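Local coordinates for protein lysine/ornithine decarboxylase (Vibrio vulnificus, PDB 2PLJ) that decarboxylates lysine and ornithine with the help of pyridoxal phosphate, giving cadaverine and putrescine, at residues A[58-62]-A[63-67]; A[237-241]-A[242-246]; A[279-282]-A[283-287]; A[339-342]-A[343-347]. One frame throughout, in Å; residues are numbered along the deposited sequence.

Interaction 1 (A[58-62]-A[63-67])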
ATOM      1  N   LEU A  58      -5.115  13.868   8.569  1.00 12.08           N
ATOM      2  CA  LEU A  58      -6.451  13.308   8.414  1.00 12.71           C
ATOM      3  C   LEU A  58      -7.271  13.795   9.628  1.00 13.79           C
ATOM      4  O   LEU A  58      -6.915  13.499  10.773  1.00 15.51           O
ATOM      5  CB  LEU A  58      -6.375  11.787   8.388  1.00 13.30           C
ATOM      6  CG  LEU A  58      -5.681  11.213   7.152  1.00 13.47           C
ATOM      7  CD1 LEU A  58      -5.369   9.762   7.384  1.00 16.15           C
ATOM      8  CD2 LEU A  58      -6.586  11.318   5.924  1.00 15.92           C
ATOM      9  N   LEU A  59      -8.333  14.555   9.374  1.00 12.83           N
ATOM     10  CA  LEU A  59      -9.161  15.092  10.450  1.00 12.69           C
ATOM     11  C   LEU A  59     -10.337  14.144  10.695  1.00 12.37           C
ATOM     12  O   LEU A  59     -11.203  13.989   9.835  1.00 12.31           O
ATOM     13  CB  LEU A  59      -9.647  16.518  10.141  1.00 12.43           C
ATOM     14  CG  LEU A  59      -8.548  17.517   9.741  1.00 14.12           C
ATOM     15  CD1 LEU A  59      -9.178  18.888   9.483  1.00 13.91           C
ATOM     16  CD2 LEU A  59      -7.456  17.581  10.836  1.00 14.71           C
ATOM     17  N   LEU A  60     -10.343  13.525  11.859  1.00 12.39           N
ATOM     18  CA  LEU A  60     -11.378  12.561  12.231  1.00 12.84           C
ATOM     19  C   LEU A  60     -12.405  13.219  13.153  1.00 13.55           C
ATOM     20  O   LEU A  60     -12.082  13.707  14.245  1.00 12.62           O
ATOM     21  CB  LEU A  60     -10.722  11.376  12.948  1.00 13.23           C
ATOM     22  CG  LEU A  60     -11.674  10.453  13.732  1.00 12.26           C
ATOM     23  CD1 LEU A  60     -12.631   9.768  12.711  1.00 15.33           C
ATOM     24  CD2 LEU A  60     -10.840   9.415  14.520  1.00 14.68           C
ATOM     25  N   ASP A  61     -13.649  13.235  12.693  1.00 12.84           N
ATOM     26  CA  ASP A  61     -14.711  13.894  13.462  1.00 12.89           C
ATOM     27  C   ASP A  61     -15.598  12.817  14.101  1.00 12.01           C
ATOM     28  O   ASP A  61     -16.412  12.157  13.406  1.00 12.89           O
ATOM     29  CB  ASP A  61     -15.535  14.822  12.556  1.00 13.36           C
ATOM     30  CG  ASP A  61     -16.629  15.584  13.326  1.00 14.59           C
ATOM     31  OD1 ASP A  61     -16.792  15.335  14.548  1.00 14.79           O
ATOM     32  OD2 ASP A  61     -17.335  16.416  12.688  1.00 14.91           O
ATOM     33  N   CYS A  62     -15.445  12.612  15.426  1.00 12.15           N
ATOM     34  CA  CYS A  62     -16.243  11.581  16.136  1.00 13.17           C
ATOM     35  C   CYS A  62     -17.761  11.808  16.095  1.00 12.87           C
ATOM     36  O   CYS A  62     -18.530  10.876  16.281  1.00 13.59           O
ATOM     37  CB  CYS A  62     -15.792  11.444  17.589  1.00 13.29           C
ATOM     38  SG  CYS A  62     -14.079  10.826  17.646  1.00 16.17           S
ATOM     39  N   ASP A  63     -18.181  13.051  15.888  1.00 13.19           N
ATOM     40  CA  ASP A  63     -19.626  13.340  15.742  1.00 13.55           C
ATOM     41  C   ASP A  63     -20.169  12.596  14.523  1.00 12.87           C
ATOM     42  O   ASP A  63     -21.308  12.094  14.520  1.00 13.56           O
ATOM     43  CB  ASP A  63     -19.845  14.850  15.565  1.00 12.79           C
ATOM     44  CG  ASP A  63     -19.679  15.628  16.858  1.00 16.08           C
ATOM     45  OD1 ASP A  63     -19.913  15.073  17.968  1.00 16.50           O
ATOM     46  OD2 ASP A  63     -19.371  16.833  16.748  1.00 18.69           O
ATOM     47  N   VAL A  64     -19.357  12.509  13.479  1.00 12.37           N
ATOM     48  CA  VAL A  64     -19.808  11.865  12.233  1.00 12.61           C
ATOM     49  C   VAL A  64     -19.833  10.343  12.425  1.00 12.22           C
ATOM     50  O   VAL A  64     -20.745   9.677  11.964  1.00 12.18           O
ATOM     51  CB  VAL A  64     -18.947  12.294  11.014  1.00 12.70           C
ATOM     52  CG1 VAL A  64     -19.355  11.501   9.752  1.00 13.61           C
ATOM     53  CG2 VAL A  64     -19.113  13.810  10.755  1.00 13.08           C
ATOM     54  N   ILE A  65     -18.853   9.815  13.165  1.00 12.08           N
ATOM     55  CA  ILE A  65     -18.876   8.385  13.565  1.00 11.61           C
ATOM     56  C   ILE A  65     -20.241   8.073  14.244  1.00 11.37           C
ATOM     57  O   ILE A  65     -20.941   7.121  13.865  1.00 12.09           O
ATOM     58  CB  ILE A  65     -17.691   8.047  14.533  1.00 11.28           C
ATOM     59  CG1 ILE A  65     -16.306   8.211  13.823  1.00 12.16           C
ATOM     60  CG2 ILE A  65     -17.877   6.614  15.120  1.00 12.22           C
ATOM     61  CD1 ILE A  65     -16.093   7.315  12.565  1.00 13.46           C
ATOM     62  N   ARG A  66     -20.597   8.874  15.230  1.00 11.37           N
ATOM     63  CA  ARG A  66     -21.890   8.674  15.917  1.00 12.31           C
ATOM     64  C   ARG A  66     -23.090   8.856  14.966  1.00 12.43           C
ATOM     65  O   ARG A  66     -24.027   8.045  14.996  1.00 12.51           O
ATOM     66  CB  ARG A  66     -21.987   9.593  17.124  1.00 12.75           C
ATOM     67  CG  ARG A  66     -21.079   9.183  18.275  1.00 11.54           C
ATOM     68  CD  ARG A  66     -21.325  10.097  19.487  1.00 12.83           C
ATOM     69  NE  ARG A  66     -20.739  11.419  19.259  1.00 12.48           N
ATOM     70  CZ  ARG A  66     -19.524  11.773  19.662  1.00 14.45           C
ATOM     71  NH1 ARG A  66     -18.755  10.915  20.352  1.00 13.63           N
ATOM     72  NH2 ARG A  66     -19.099  12.999  19.400  1.00 12.76           N
ATOM     73  N   GLN A  67     -23.083   9.924  14.174  1.00 12.64           N
ATOM     74  CA  GLN A  67     -24.166  10.153  13.194  1.00 12.97           C
ATOM     75  C   GLN A  67     -24.403   8.953  12.287  1.00 12.63           C
ATOM     76  O   GLN A  67     -25.560   8.542  12.039  1.00 12.03           O
ATOM     77  CB  GLN A  67     -23.815  11.348  12.314  1.00 13.46           C
ATOM     78  CG  GLN A  67     -24.037  12.669  13.027  1.00 19.09           C
ATOM     79  CD  GLN A  67     -23.355  13.823  12.314  1.00 23.86           C
ATOM     80  OE1 GLN A  67     -23.232  13.824  11.073  1.00 26.89           O
ATOM     81  NE2 GLN A  67     -22.912  14.816  13.090  1.00 26.84           N
TER
HETATM   82  O   HOH W   1     -19.018  17.844  14.286  1.00 29.76           O

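Interaction 2 (A[237-241]-A[242-246])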
ATOM      1  N   GLU A 237     -34.177 -23.566   7.112  1.00 18.84           N
ATOM      2  CA  GLU A 237     -35.312 -24.512   7.024  1.00 20.30           C
ATOM      3  C   GLU A 237     -34.844 -25.949   6.755  1.00 19.45           C
ATOM      4  O   GLU A 237     -35.370 -26.907   7.358  1.00 19.35           O
ATOM      5  CB  GLU A 237     -36.302 -24.056   5.948  1.00 20.02           C
ATOM      6  CG  GLU A 237     -37.018 -22.752   6.292  1.00 24.21           C
ATOM      7  CD  GLU A 237     -37.758 -22.097   5.116  1.00 24.77           C
ATOM      8  OE1 GLU A 237     -38.025 -22.766   4.089  1.00 31.09           O
ATOM      9  OE2 GLU A 237     -38.068 -20.878   5.244  1.00 32.32           O
ATOM     10  N   GLN A 238     -33.867 -26.099   5.857  1.00 18.99           N
ATOM     11  CA  GLN A 238     -33.289 -27.411   5.529  1.00 19.38           C
ATOM     12  C   GLN A 238     -32.579 -28.046   6.717  1.00 19.33           C
ATOM     13  O   GLN A 238     -32.690 -29.251   6.914  1.00 19.12           O
ATOM     14  CB  GLN A 238     -32.320 -27.335   4.351  1.00 19.53           C
ATOM     15  CG  GLN A 238     -32.973 -27.032   3.003  1.00 21.49           C
ATOM     16  CD  GLN A 238     -33.959 -28.105   2.558  1.00 24.19           C
ATOM     17  OE1 GLN A 238     -33.726 -29.316   2.719  1.00 25.26           O
ATOM     18  NE2 GLN A 238     -35.080 -27.663   1.994  1.00 25.65           N
ATOM     19  N   VAL A 239     -31.858 -27.236   7.499  1.00 19.14           N
ATOM     20  CA  VAL A 239     -31.240 -27.715   8.737  1.00 19.72           C
ATOM     21  C   VAL A 239     -32.277 -28.362   9.675  1.00 20.08           C
ATOM     22  O   VAL A 239     -32.084 -29.485  10.151  1.00 20.47           O
ATOM     23  CB  VAL A 239     -30.515 -26.569   9.464  1.00 19.14           C
ATOM     24  CG1 VAL A 239     -30.058 -26.993  10.858  1.00 19.82           C
ATOM     25  CG2 VAL A 239     -29.329 -26.101   8.622  1.00 18.99           C
ATOM     26  N   VAL A 240     -33.365 -27.639   9.933  1.00 21.11           N
ATOM     27  CA  VAL A 240     -34.469 -28.116  10.788  1.00 22.44           C
ATOM     28  C   VAL A 240     -35.130 -29.375  10.214  1.00 23.29           C
ATOM     29  O   VAL A 240     -35.437 -30.333  10.955  1.00 22.60           O
ATOM     30  CB  VAL A 240     -35.516 -26.981  11.001  1.00 22.53           C
ATOM     31  CG1 VAL A 240     -36.873 -27.530  11.484  1.00 23.61           C
ATOM     32  CG2 VAL A 240     -34.958 -25.913  11.941  1.00 23.94           C
ATOM     33  N   GLU A 241     -35.350 -29.379   8.899  1.00 23.84           N
ATOM     34  CA  GLU A 241     -35.993 -30.517   8.234  1.00 25.22           C
ATOM     35  C   GLU A 241     -35.124 -31.769   8.285  1.00 25.07           C
ATOM     36  O   GLU A 241     -35.635 -32.892   8.311  1.00 24.92           O
ATOM     37  CB  GLU A 241     -36.356 -30.165   6.784  1.00 25.83           C
ATOM     38  CG  GLU A 241     -37.518 -29.165   6.666  1.00 29.81           C
ATOM     39  CD  GLU A 241     -38.762 -29.583   7.466  1.00 34.05           C
ATOM     40  OE1 GLU A 241     -39.190 -28.816   8.369  1.00 35.96           O
ATOM     41  OE2 GLU A 241     -39.298 -30.687   7.213  1.00 36.07           O
ATOM     42  N   ARG A 242     -33.809 -31.570   8.298  1.00 24.82           N
ATOM     43  CA  ARG A 242     -32.854 -32.661   8.456  1.00 25.14           C
ATOM     44  C   ARG A 242     -32.705 -33.132   9.909  1.00 24.24           C
ATOM     45  O   ARG A 242     -31.915 -34.036  10.185  1.00 24.60           O
ATOM     46  CB  ARG A 242     -31.487 -32.270   7.893  1.00 25.45           C
ATOM     47  CG  ARG A 242     -31.455 -32.194   6.381  1.00 28.64           C
ATOM     48  CD  ARG A 242     -30.036 -32.008   5.887  1.00 31.68           C
ATOM     49  NE  ARG A 242     -29.961 -31.827   4.438  1.00 34.28           N
ATOM     50  CZ  ARG A 242     -28.828 -31.869   3.736  1.00 37.00           C
ATOM     51  NH1 ARG A 242     -27.663 -32.110   4.335  1.00 38.06           N
ATOM     52  NH2 ARG A 242     -28.855 -31.676   2.427  1.00 37.87           N
ATOM     53  N   GLY A 243     -33.456 -32.523  10.828  1.00 23.24           N
ATOM     54  CA  GLY A 243     -33.386 -32.883  12.243  1.00 22.60           C
ATOM     55  C   GLY A 243     -32.140 -32.394  12.976  1.00 22.58           C
ATOM     56  O   GLY A 243     -31.809 -32.897  14.052  1.00 22.47           O
ATOM     57  N   LEU A 244     -31.451 -31.414  12.401  1.00 22.09           N
ATOM     58  CA  LEU A 244     -30.239 -30.842  13.002  1.00 22.73           C
ATOM     59  C   LEU A 244     -30.618 -29.679  13.938  1.00 22.64           C
ATOM     60  O   LEU A 244     -31.729 -29.141  13.834  1.00 23.09           O
ATOM     61  CB  LEU A 244     -29.269 -30.370  11.903  1.00 22.01           C
ATOM     62  CG  LEU A 244     -28.634 -31.423  10.987  1.00 23.54           C
ATOM     63  CD1 LEU A 244     -28.071 -30.783   9.730  1.00 23.99           C
ATOM     64  CD2 LEU A 244     -27.567 -32.251  11.699  1.00 25.00           C
ATOM     65  N   PRO A 245     -29.724 -29.307  14.883  1.00 22.52           N
ATOM     66  CA  PRO A 245     -30.061 -28.169  15.755  1.00 22.04           C
ATOM     67  C   PRO A 245     -30.407 -26.904  14.951  1.00 21.96           C
ATOM     68  O   PRO A 245     -29.678 -26.556  14.026  1.00 21.65           O
ATOM     69  CB  PRO A 245     -28.776 -27.943  16.566  1.00 22.58           C
ATOM     70  CG  PRO A 245     -28.054 -29.250  16.518  1.00 22.45           C
ATOM     71  CD  PRO A 245     -28.419 -29.907  15.223  1.00 22.65           C
ATOM     72  N   ALA A 246     -31.510 -26.245  15.309  1.00 21.35           N
ATOM     73  CA  ALA A 246     -31.953 -25.021  14.617  1.00 20.38           C
ATOM     74  C   ALA A 246     -30.946 -23.893  14.790  1.00 19.59           C
ATOM     75  O   ALA A 246     -30.355 -23.738  15.871  1.00 19.81           O
ATOM     76  CB  ALA A 246     -33.336 -24.580  15.129  1.00 20.43           C
TER

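Interaction 3 (A[279-282]-A[283-287])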
ATOM      1  N   SER A 279     -37.822  -9.944   7.872  1.00 15.58           N
ATOM      2  CA  SER A 279     -39.117 -10.184   8.517  1.00 16.05           C
ATOM      3  C   SER A 279     -39.668 -11.594   8.242  1.00 15.75           C
ATOM      4  O   SER A 279     -40.553 -12.090   8.966  1.00 16.43           O
ATOM      5  CB  SER A 279     -40.117  -9.102   8.106  1.00 16.37           C
ATOM      6  OG  SER A 279     -40.785  -9.441   6.904  1.00 17.06           O
ATOM      7  N   LEU A 280     -39.168 -12.241   7.191  1.00 15.85           N
ATOM      8  CA  LEU A 280     -39.642 -13.590   6.850  1.00 16.54           C
ATOM      9  C   LEU A 280     -38.961 -14.671   7.683  1.00 16.23           C
ATOM     10  O   LEU A 280     -39.415 -15.822   7.684  1.00 15.73           O
ATOM     11  CB  LEU A 280     -39.485 -13.875   5.358  1.00 17.06           C
ATOM     12  CG  LEU A 280     -40.316 -12.971   4.438  1.00 19.95           C
ATOM     13  CD1 LEU A 280     -40.003 -13.240   2.962  1.00 22.27           C
ATOM     14  CD2 LEU A 280     -41.814 -13.125   4.709  1.00 19.88           C
ATOM     15  N   LEU A 281     -37.879 -14.297   8.383  1.00 16.06           N
ATOM     16  CA  LEU A 281     -37.156 -15.234   9.252  1.00 16.91           C
ATOM     17  C   LEU A 281     -38.014 -15.648  10.453  1.00 18.18           C
ATOM     18  O   LEU A 281     -38.879 -14.880  10.882  1.00 18.62           O
ATOM     19  CB  LEU A 281     -35.830 -14.632   9.749  1.00 15.32           C
ATOM     20  CG  LEU A 281     -34.728 -14.327   8.721  1.00 14.89           C
ATOM     21  CD1 LEU A 281     -33.741 -13.322   9.310  1.00 16.93           C
ATOM     22  CD2 LEU A 281     -34.006 -15.586   8.261  1.00 18.80           C
ATOM     23  N   PRO A 282     -37.772 -16.857  11.000  1.00 19.68           N
ATOM     24  CA  PRO A 282     -38.403 -17.245  12.265  1.00 20.58           C
ATOM     25  C   PRO A 282     -38.083 -16.215  13.350  1.00 21.16           C
ATOM     26  O   PRO A 282     -37.007 -15.573  13.330  1.00 20.95           O
ATOM     27  CB  PRO A 282     -37.723 -18.572  12.618  1.00 20.17           C
ATOM     28  CG  PRO A 282     -37.222 -19.095  11.361  1.00 20.67           C
ATOM     29  CD  PRO A 282     -36.883 -17.911  10.488  1.00 20.21           C
ATOM     30  N   GLU A 283     -39.015 -16.068  14.291  1.00 22.74           N
ATOM     31  CA  GLU A 283     -38.871 -15.086  15.368  1.00 23.21           C
ATOM     32  C   GLU A 283     -37.699 -15.454  16.274  1.00 22.67           C
ATOM     33  O   GLU A 283     -37.163 -14.592  16.947  1.00 24.13           O
ATOM     34  CB  GLU A 283     -40.159 -14.994  16.204  1.00 23.73           C
ATOM     35  CG  GLU A 283     -41.446 -14.869  15.390  1.00 26.93           C
ATOM     36  CD  GLU A 283     -42.100 -16.218  15.069  1.00 30.43           C
ATOM     37  OE1 GLU A 283     -41.476 -17.076  14.389  1.00 30.89           O
ATOM     38  OE2 GLU A 283     -43.271 -16.415  15.488  1.00 33.24           O
ATOM     39  N   THR A 284     -37.312 -16.733  16.261  1.00 21.92           N
ATOM     40  CA  THR A 284     -36.191 -17.261  17.057  1.00 21.36           C
ATOM     41  C   THR A 284     -34.787 -16.994  16.450  1.00 21.01           C
ATOM     42  O   THR A 284     -33.773 -17.453  16.996  1.00 21.11           O
ATOM     43  CB  THR A 284     -36.310 -18.781  17.236  1.00 21.03           C
ATOM     44  OG1 THR A 284     -36.281 -19.412  15.950  1.00 20.49           O
ATOM     45  CG2 THR A 284     -37.602 -19.161  17.988  1.00 20.56           C
ATOM     46  N   VAL A 285     -34.733 -16.302  15.312  1.00 20.44           N
ATOM     47  CA  VAL A 285     -33.438 -15.926  14.690  1.00 20.02           C
ATOM     48  C   VAL A 285     -33.160 -14.461  14.984  1.00 20.93           C
ATOM     49  O   VAL A 285     -34.031 -13.600  14.822  1.00 22.32           O
ATOM     50  CB  VAL A 285     -33.422 -16.143  13.150  1.00 19.47           C
ATOM     51  CG1 VAL A 285     -32.103 -15.589  12.509  1.00 20.13           C
ATOM     52  CG2 VAL A 285     -33.632 -17.611  12.796  1.00 20.72           C
ATOM     53  N   HIS A 286     -31.971 -14.176  15.459  1.00 19.59           N
ATOM     54  CA  HIS A 286     -31.610 -12.781  15.531  1.00 19.72           C
ATOM     55  C   HIS A 286     -30.520 -12.461  14.546  1.00 18.38           C
ATOM     56  O   HIS A 286     -29.803 -13.349  14.036  1.00 18.00           O
ATOM     57  CB  HIS A 286     -31.229 -12.381  16.928  1.00 20.30           C
ATOM     58  CG  HIS A 286     -29.876 -12.840  17.336  1.00 21.23           C
ATOM     59  ND1 HIS A 286     -29.608 -14.145  17.681  1.00 23.13           N
ATOM     60  CD2 HIS A 286     -28.730 -12.149  17.521  1.00 20.86           C
ATOM     61  CE1 HIS A 286     -28.338 -14.245  18.039  1.00 24.92           C
ATOM     62  NE2 HIS A 286     -27.780 -13.051  17.935  1.00 25.75           N
ATOM     63  N   VAL A 287     -30.415 -11.172  14.264  1.00 16.43           N
ATOM     64  CA  VAL A 287     -29.710 -10.741  13.089  1.00 15.38           C
ATOM     65  C   VAL A 287     -28.576  -9.801  13.496  1.00 14.49           C
ATOM     66  O   VAL A 287     -28.766  -8.943  14.352  1.00 14.54           O
ATOM     67  CB  VAL A 287     -30.668 -10.064  12.083  1.00 15.97           C
ATOM     68  CG1 VAL A 287     -29.917  -9.653  10.795  1.00 16.65           C
ATOM     69  CG2 VAL A 287     -31.844 -11.016  11.747  1.00 16.85           C
TER
HETATM   70  O   HOH W   2     -36.004 -12.894  13.402  1.00 41.06           O

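Interaction 4 (A[339-342]-A[343-347])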
ATOM      1  N   PRO A 339     -14.076  13.044  -3.634  1.00 15.98           N
ATOM      2  CA  PRO A 339     -14.242  14.481  -3.959  1.00 15.91           C
ATOM      3  C   PRO A 339     -13.007  15.224  -3.448  1.00 15.75           C
ATOM      4  O   PRO A 339     -12.550  14.961  -2.352  1.00 16.62           O
ATOM      5  CB  PRO A 339     -15.491  14.906  -3.172  1.00 16.99           C
ATOM      6  CG  PRO A 339     -16.141  13.608  -2.679  1.00 18.22           C
ATOM      7  CD  PRO A 339     -15.055  12.569  -2.632  1.00 16.46           C
ATOM      8  N   LEU A 340     -12.487  16.126  -4.265  1.00 16.02           N
ATOM      9  CA  LEU A 340     -11.306  16.939  -3.933  1.00 16.28           C
ATOM     10  C   LEU A 340     -11.649  18.415  -4.085  1.00 17.16           C
ATOM     11  O   LEU A 340     -12.376  18.804  -5.008  1.00 17.25           O
ATOM     12  CB  LEU A 340     -10.128  16.583  -4.847  1.00 16.67           C
ATOM     13  CG  LEU A 340      -9.592  15.137  -4.811  1.00 18.01           C
ATOM     14  CD1 LEU A 340      -8.612  14.902  -5.965  1.00 20.10           C
ATOM     15  CD2 LEU A 340      -8.974  14.806  -3.463  1.00 21.07           C
ATOM     16  N   THR A 341     -11.121  19.232  -3.182  1.00 17.22           N
ATOM     17  CA  THR A 341     -11.313  20.667  -3.285  1.00 17.51           C
ATOM     18  C   THR A 341     -10.060  21.392  -2.799  1.00 18.21           C
ATOM     19  O   THR A 341      -9.070  20.756  -2.383  1.00 18.46           O
ATOM     20  CB  THR A 341     -12.640  21.116  -2.561  1.00 17.91           C
ATOM     21  OG1 THR A 341     -12.977  22.460  -2.928  1.00 18.64           O
ATOM     22  CG2 THR A 341     -12.548  20.973  -1.041  1.00 17.81           C
ATOM     23  N   THR A 342     -10.088  22.716  -2.888  1.00 17.56           N
ATOM     24  CA  THR A 342      -8.990  23.533  -2.396  1.00 17.79           C
ATOM     25  C   THR A 342      -9.602  24.620  -1.542  1.00 18.28           C
ATOM     26  O   THR A 342     -10.779  24.954  -1.712  1.00 18.43           O
ATOM     27  CB  THR A 342      -8.206  24.170  -3.576  1.00 17.88           C
ATOM     28  OG1 THR A 342      -9.125  24.854  -4.441  1.00 17.65           O
ATOM     29  CG2 THR A 342      -7.491  23.083  -4.356  1.00 19.35           C
ATOM     30  N   ILE A 343      -8.823  25.148  -0.603  1.00 18.25           N
ATOM     31  CA  ILE A 343      -9.285  26.303   0.175  1.00 19.21           C
ATOM     32  C   ILE A 343      -9.388  27.495  -0.762  1.00 20.37           C
ATOM     33  O   ILE A 343     -10.420  28.176  -0.780  1.00 20.02           O
ATOM     34  CB  ILE A 343      -8.408  26.573   1.420  1.00 18.64           C
ATOM     35  CG1 ILE A 343      -8.589  25.434   2.442  1.00 20.23           C
ATOM     36  CG2 ILE A 343      -8.755  27.956   2.057  1.00 19.05           C
ATOM     37  CD1 ILE A 343      -7.560  25.429   3.555  1.00 23.62           C
ATOM     38  N   LYS A 344      -8.345  27.697  -1.570  1.00 21.01           N
ATOM     39  CA  LYS A 344      -8.340  28.754  -2.599  1.00 22.41           C
ATOM     40  C   LYS A 344      -9.473  28.546  -3.593  1.00 22.92           C
ATOM     41  O   LYS A 344      -9.624  27.456  -4.153  1.00 22.85           O
ATOM     42  CB  LYS A 344      -7.009  28.782  -3.341  1.00 22.61           C
ATOM     43  CG  LYS A 344      -5.882  29.339  -2.510  1.00 25.13           C
ATOM     44  CD  LYS A 344      -5.001  30.274  -3.316  1.00 27.34           C
ATOM     45  CE  LYS A 344      -4.008  30.946  -2.394  1.00 27.79           C
ATOM     46  NZ  LYS A 344      -2.661  31.008  -3.011  1.00 28.69           N
ATOM     47  N   GLN A 345     -10.278  29.588  -3.778  1.00 23.96           N
ATOM     48  CA  GLN A 345     -11.438  29.536  -4.669  1.00 24.97           C
ATOM     49  C   GLN A 345     -11.537  30.828  -5.479  1.00 25.46           C
ATOM     50  O   GLN A 345     -11.084  31.883  -5.034  1.00 25.68           O
ATOM     51  CB  GLN A 345     -12.725  29.322  -3.859  1.00 25.05           C
ATOM     52  CG  GLN A 345     -12.862  27.931  -3.215  1.00 26.82           C
ATOM     53  CD  GLN A 345     -13.154  26.839  -4.234  1.00 29.14           C
ATOM     54  OE1 GLN A 345     -13.980  27.024  -5.137  1.00 29.90           O
ATOM     55  NE2 GLN A 345     -12.484  25.692  -4.094  1.00 28.37           N
ATOM     56  N   GLY A 346     -12.113  30.736  -6.673  1.00 25.92           N
ATOM     57  CA  GLY A 346     -12.337  31.918  -7.507  1.00 25.80           C
ATOM     58  C   GLY A 346     -11.196  32.245  -8.455  1.00 26.16           C
ATOM     59  O   GLY A 346     -10.067  31.775  -8.296  1.00 26.31           O
ATOM     60  N   GLY A 347     -11.490  33.062  -9.457  1.00 25.73           N
ATOM     61  CA  GLY A 347     -10.514  33.335 -10.507  1.00 25.91           C
ATOM     62  C   GLY A 347     -10.411  32.198 -11.514  1.00 25.75           C
ATOM     63  O   GLY A 347     -11.244  31.298 -11.552  1.00 25.83           O
TER
HETATM   64  O   HOH W   3     -11.137  23.705  -6.057  1.00 29.02           O

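Interaction 1 (A[58-62]-A[63-67])
Asp61, the N-cap of helix 62-75, turns its carboxylate back onto the first turn, where OD1 accepts from Asp63 N at 3.0 Å, the N-H coming from above the carboxylate plane. CG stands anti to the backbone N (chi1 -178°), which lays the group beside the carbonyl and within reach of that N-H. The backbone adds to the cap: Asp61 O takes Val64 N at 3.0 Å and, weakly, Ile65 N. One residue on, Cys62 O accepts from Arg66 N at 3.1 Å, a nearly straight helical bond, and also lies over the centre of one face of the Arg66 guanidinium. The chain of Arg66, bent at chi3, folds back so that NH2 meets Asp63 OD1 at 2.6 Å, a salt bridge in the plane of the guanidinium; NH2 also donates to Asn408 O. This capped turn is the tight part. Beside it, buried and apolar, the Leu60 and Ile65 side chains cross at about a right angle, CD1 of Leu60 4.1 Å from CG1 of Ile65. The looser, wetter side carries the two carboxylates, 63° apart in plane, where one water donates to both Asp61 OD2 and Asp63 OD2; this water and Asn408 ND2, a donor to Asp61 OD1, should ease the repulsion between the acids. Strand 57-61 runs here between strands 300-312 and 403-407, and as it passes into helix 62-75 Cys62 and Ile65 pack against helix 91-100.

Interaction 2 (A[237-241]-A[242-246])
Arg242 opens the segment by continuing the helical pattern: its N donates to Gln238 O at 2.9 Å and, weakly, to Val239 O. Its side chain leaves with CG anti to the carbonyl carbon (chi1 -71°), which brings CG within 3.2 Å of Gln238 O before the chain runs on extended, towards helix 191-203. There the side chain touches Leu195, and NH1 makes a long, weak ion pair with Glu199. Gly243 comes next and leaves helical geometry with a positive phi of 74°; its N donates to Val240 O at 3.0 Å, meeting that oxygen from well above the carbonyl plane. At Leu244 the chain has doubled back far enough for its N to reach Val239 O at 3.0 Å, a straighter approach to the carbonyl. Leu244 CB lies 3.6 Å from Val239 CG1, the two side chains crossing at about a right angle. Pro245 contributes its carbonyl, whose O sits 3.2 Å from the same Val239 CG1, so that this methyl of a buried valine lies against both Leu244 and Pro245. Ala246 ends the walk with CB against Val240 CG2 at 3.8 Å, on the exposed flank. A glycine at positive phi, with two bonds returning to the last helical turn, is the Schellman motif, here closing helix 223-241 before strand 249-251 of the beta/alpha-barrel.

Interaction 3 (A[279-282]-A[283-287])
Pro282 to Val285 form a type I beta turn, closed by Val285 N donating to Pro282 O at 3.1 Å from above the carbonyl plane. The same carbonyl oxygen has a second partner: a water donates to Pro282 O at 2.9 Å and also to Val285 O, bridging the two ends of the turn. The Pro282 ring lies obliquely to Val285, with CD 4.0 Å from Val285 CG2. With Val285 CG1 anti to the backbone N (chi1 174°), CG2 is left beside that N, facing the ring. Elsewhere on the ring, Pro282 CB meets Thr284 OG1 at 3.7 Å. The Glu283 chain bends at chi2 and swings OE1 back over the backbone of Pro282, at 3.7 Å from both CA and C, while Glu283 N is buried with no polar partner in the model. Just before the turn, Leu281 carries the apolar contact, a buried side chain that aims at the returning segment. Its CD1 touches Val287 CG2 at 3.9 Å, the two side chains crossing at about a right angle, and lies a little farther, 4.2 Å, from Val285 CG1. This turn joins helix 267-278 to strand 286-289, the last strand in sequence of the eight-stranded parallel barrel sheet; Leu281 and Val285 reach helix 223-241, Leu281 also rests on Leu250 of strand 249-251, and Val287 pairs through its backbone with Thr80 of strand 79-84.

Interaction 4 (A[339-342]-A[343-347])
Thr342 and Gln345 clasp each other where strand 340-342 gives way to loop. Gln345 can be followed outward. CB begins a chain with CG anti to the carbonyl carbon (chi1 -69°), and a bend at chi2 of -72° curls it back towards the strand it has just left. CG and CD both pass Thr342 O at 3.9 Å. At the tip NE2 donates to that oxygen at 3.0 Å, nearly straight at 165°, with the acceptor close to the plane of the amide. NE2 also gives a weak bond to a water, which in turn donates to Thr342 OG1. The strand here belongs to the mixed beta domain that accompanies the beta/alpha-barrel in this decarboxylase family, and pairs antiparallel with strand 379-382. Thr342 answers through its hydroxyl, which donates to Lys344 O at 2.7 Å, in the carbonyl plane. OG1 thus has the water as donor and Lys344 O as acceptor, so both roles of this buried hydroxyl are filled. Thr342 also touches Leu371 and Pro372 of strand 369-372. Between the two clasping residues the chain sends its side chains elsewhere: Ile343 packs on Ile43, Ile46 and Glu47 of helix 40-53, and Lys344 carries NZ off to a salt bridge with Asp378.

How the interactions relate
From the N terminus the four contacts follow in series; none nests in or crosses another, and each is local, closing no more than a turn of the chain. Interaction 1 leads from strand 57-61 of the mixed sheet into helix 62-75, and so joins the beta domain to the barrel. Interactions 2 and 3 both lie in the barrel, on the same side of the chain's centre, with nearest atoms about 6 Å apart: each turns the chain from a barrel helix towards the next strand, 249-251 and 286-289 respectively. Interaction 4 returns to the mixed sheet, at the end of strand 340-342, its centre about 22 Å from that of interaction 1 and about 60 Å from that of interaction 2.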